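Local coordinates for variant surface glycoprotein MITAT 1.1 (Trypanosoma brucei brucei, PDB 5LY9) that forms, as a homodimer, the dense surface coat that shields the bloodstream parasite and, by antigenic variation, lets it evade the host's immune response, at residues S119-D130 with P183-K191. Sequence-based numbering, arbitrary orientation.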
# COMPACT_ATOMS: atom_id res chain seq x y z
N SER A 119 -45.33 5.47 6.05
CA SER A 119 -45.40 4.64 7.22
C SER A 119 -45.13 3.20 6.88
O SER A 119 -44.77 2.42 7.77
CB SER A 119 -46.82 4.75 7.80
OG SER A 119 -47.75 4.23 6.87
N GLU A 120 -45.28 2.82 5.61
CA GLU A 120 -45.26 1.39 5.22
C GLU A 120 -43.89 0.82 4.82
O GLU A 120 -43.77 -0.40 4.71
CB GLU A 120 -46.17 1.13 4.02
CG GLU A 120 -47.61 1.62 4.30
CD GLU A 120 -47.89 3.06 3.87
OE1 GLU A 120 -47.02 3.84 3.46
OE2 GLU A 120 -49.10 3.43 3.95
N ASN A 121 -42.88 1.65 4.61
CA ASN A 121 -41.58 1.16 4.13
C ASN A 121 -40.49 1.76 4.96
O ASN A 121 -40.20 2.97 4.87
CB ASN A 121 -41.39 1.49 2.64
CG ASN A 121 -42.59 1.02 1.80
OD1 ASN A 121 -42.66 -0.14 1.33
ND2 ASN A 121 -43.57 1.93 1.62
N LYS A 122 -39.85 0.90 5.76
CA LYS A 122 -38.76 1.35 6.60
C LYS A 122 -37.84 0.18 6.80
O LYS A 122 -38.28 -0.86 7.27
CB LYS A 122 -39.29 1.83 7.95
CG LYS A 122 -40.29 2.93 7.91
CD LYS A 122 -40.80 3.39 9.24
CE LYS A 122 -41.64 4.63 8.94
NZ LYS A 122 -42.41 4.99 10.15
N CYS A 123 -36.54 0.33 6.47
CA CYS A 123 -35.63 -0.83 6.50
C CYS A 123 -34.57 -0.84 7.62
O CYS A 123 -34.14 -1.90 8.10
CB CYS A 123 -34.96 -1.03 5.14
SG CYS A 123 -36.00 -1.67 3.83
N LEU A 124 -34.12 0.32 8.02
CA LEU A 124 -33.26 0.41 9.19
C LEU A 124 -34.09 1.00 10.29
O LEU A 124 -34.43 2.17 10.23
CB LEU A 124 -32.03 1.29 8.95
CG LEU A 124 -31.04 0.75 7.91
CD1 LEU A 124 -29.85 1.71 7.88
CD2 LEU A 124 -30.57 -0.68 8.16
N VAL A 125 -34.46 0.16 11.22
CA VAL A 125 -35.34 0.53 12.28
C VAL A 125 -34.70 0.38 13.64
O VAL A 125 -33.56 -0.12 13.78
CB VAL A 125 -36.69 -0.28 12.20
CG1 VAL A 125 -37.40 0.07 10.92
CG2 VAL A 125 -36.49 -1.80 12.38
N THR A 126 -35.40 0.83 14.69
CA THR A 126 -34.83 0.84 16.00
C THR A 126 -35.13 -0.47 16.68
O THR A 126 -34.35 -1.47 16.58
CB THR A 126 -35.28 2.06 16.80
OG1 THR A 126 -36.72 1.99 16.93
CG2 THR A 126 -34.84 3.29 16.12
N THR A 127 -36.26 -0.54 17.39
CA THR A 127 -36.65 -1.72 18.16
C THR A 127 -38.04 -2.27 17.72
O THR A 127 -38.45 -3.31 18.21
CB THR A 127 -36.78 -1.35 19.64
OG1 THR A 127 -37.74 -0.28 19.73
CG2 THR A 127 -35.40 -0.91 20.26
N ASN A 128 -38.69 -1.65 16.74
CA ASN A 128 -40.02 -2.07 16.24
C ASN A 128 -40.09 -1.69 14.78
O ASN A 128 -39.25 -0.92 14.24
CB ASN A 128 -41.20 -1.41 16.98
CG ASN A 128 -41.15 0.12 16.93
OD1 ASN A 128 -41.39 0.76 15.92
ND2 ASN A 128 -40.95 0.70 18.05
N ALA A 129 -41.09 -2.23 14.12
CA ALA A 129 -41.19 -2.08 12.66
C ALA A 129 -41.49 -0.71 12.18
O ALA A 129 -41.33 -0.45 10.96
CB ALA A 129 -42.15 -3.06 12.07
N ASP A 130 -41.96 0.17 13.08
CA ASP A 130 -42.46 1.50 12.68
C ASP A 130 -41.57 2.72 12.83
O ASP A 130 -41.99 3.85 12.52
CB ASP A 130 -43.76 1.79 13.48
CG ASP A 130 -44.85 0.78 13.24
OD1 ASP A 130 -44.80 0.05 12.25
OD2 ASP A 130 -45.78 0.70 14.09
N PRO A 183 -38.27 -7.14 13.75
CA PRO A 183 -39.32 -7.20 14.78
C PRO A 183 -40.64 -7.79 14.30
O PRO A 183 -40.82 -8.13 13.09
CB PRO A 183 -39.51 -5.73 15.15
CG PRO A 183 -39.25 -4.99 13.88
CD PRO A 183 -38.12 -5.81 13.20
N THR A 184 -41.60 -7.87 15.23
CA THR A 184 -42.94 -8.27 14.86
C THR A 184 -43.56 -7.28 13.88
O THR A 184 -43.13 -6.13 13.77
CB THR A 184 -43.82 -8.35 16.11
OG1 THR A 184 -43.79 -7.09 16.80
CG2 THR A 184 -43.26 -9.37 17.08
N THR A 185 -44.63 -7.72 13.20
CA THR A 185 -45.31 -6.87 12.24
C THR A 185 -45.98 -5.72 13.02
O THR A 185 -46.37 -5.88 14.17
CB THR A 185 -46.38 -7.59 11.46
OG1 THR A 185 -47.17 -8.28 12.41
CG2 THR A 185 -45.78 -8.55 10.57
N SER A 186 -46.08 -4.59 12.36
CA SER A 186 -46.88 -3.49 12.88
C SER A 186 -47.39 -2.82 11.65
O SER A 186 -48.38 -3.34 11.09
CB SER A 186 -46.07 -2.65 13.85
OG SER A 186 -46.85 -1.58 14.40
N THR A 187 -46.75 -1.76 11.17
CA THR A 187 -47.12 -1.05 9.92
C THR A 187 -45.93 -0.99 8.94
O THR A 187 -46.07 -1.32 7.77
CB THR A 187 -47.66 0.35 10.22
OG1 THR A 187 -48.82 0.16 11.02
CG2 THR A 187 -48.03 1.09 8.93
N GLY A 188 -44.77 -0.57 9.42
CA GLY A 188 -43.56 -0.51 8.56
C GLY A 188 -43.10 -1.87 8.09
O GLY A 188 -43.27 -2.88 8.78
N THR A 189 -42.56 -1.93 6.89
CA THR A 189 -42.08 -3.20 6.35
C THR A 189 -40.82 -2.91 5.53
O THR A 189 -40.58 -1.78 5.18
CB THR A 189 -43.07 -3.85 5.37
OG1 THR A 189 -43.24 -3.01 4.21
CG2 THR A 189 -44.38 -4.10 5.99
N CYS A 190 -39.98 -3.91 5.31
CA CYS A 190 -38.83 -3.82 4.41
C CYS A 190 -38.94 -5.06 3.56
O CYS A 190 -38.41 -6.14 3.92
CB CYS A 190 -37.58 -3.82 5.26
SG CYS A 190 -36.08 -3.65 4.24
N LYS A 191 -39.64 -4.93 2.41
CA LYS A 191 -39.89 -6.07 1.55
C LYS A 191 -38.59 -6.62 0.98
O LYS A 191 -38.55 -7.82 0.62
CB LYS A 191 -40.84 -5.68 0.42
CG LYS A 191 -42.25 -5.49 0.91
CD LYS A 191 -43.26 -5.27 -0.17
CE LYS A 191 -43.00 -3.98 -0.97
NZ LYS A 191 -44.02 -3.95 -2.10
O HOH W 1 -41.30 -2.31 2.16
O HOH W 2 -42.72 -4.08 15.43
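Both oxygens of the Asp130 carboxylate are bonded by the loop residues Ser186 to Gly188. OD1 takes two backbone donors: Thr187 N enters on the syn lone pair, while Gly188 N, 2.9 Å from Asp130 OD1, arrives nearly along the C-O axis. Ser186 OG donates to OD2 on the syn side, 26° out of the carboxylate plane, and is brought there by a chi1 of -178° that sets it opposite its own backbone N. Three bonds thus fix the rotation of the carboxylate and would probably favour its charged form. Pro183 CG sits over one face of the Asn128-Ala129 peptide, 3.3 Å from Ala129 N; beside it, water 2 bridges Ala129 N to Thr184 O. Gly188 threads between two carbonyls, its CA 3.3 Å from both Ser119 O and Ala129 O. Farther along, Thr189 OG1 reaches Glu120 O at 2.7 Å, almost in line with the carbonyl, and Lys122 N donates to Thr189 O (2.8 Å). Water 1 links Asn121 OD1, Thr189 OG1 and Lys191 N. The Cys123–Cys190 disulfide, chi3 93°, locks this end covalently. Two irregular loops, one following helix 62-114 and the other following strand 173-174, are thereby stitched together at one end of the elongated N-terminal domain of this A-type VSG; the centre of the contact lies about 41 Å from the centre of the chain. Asn121 ND2 also bonds Thr203 O of the second subunit, whose Tyr201 packs on Cys123, while Leu112 of helix 62-114 touches the same cysteine.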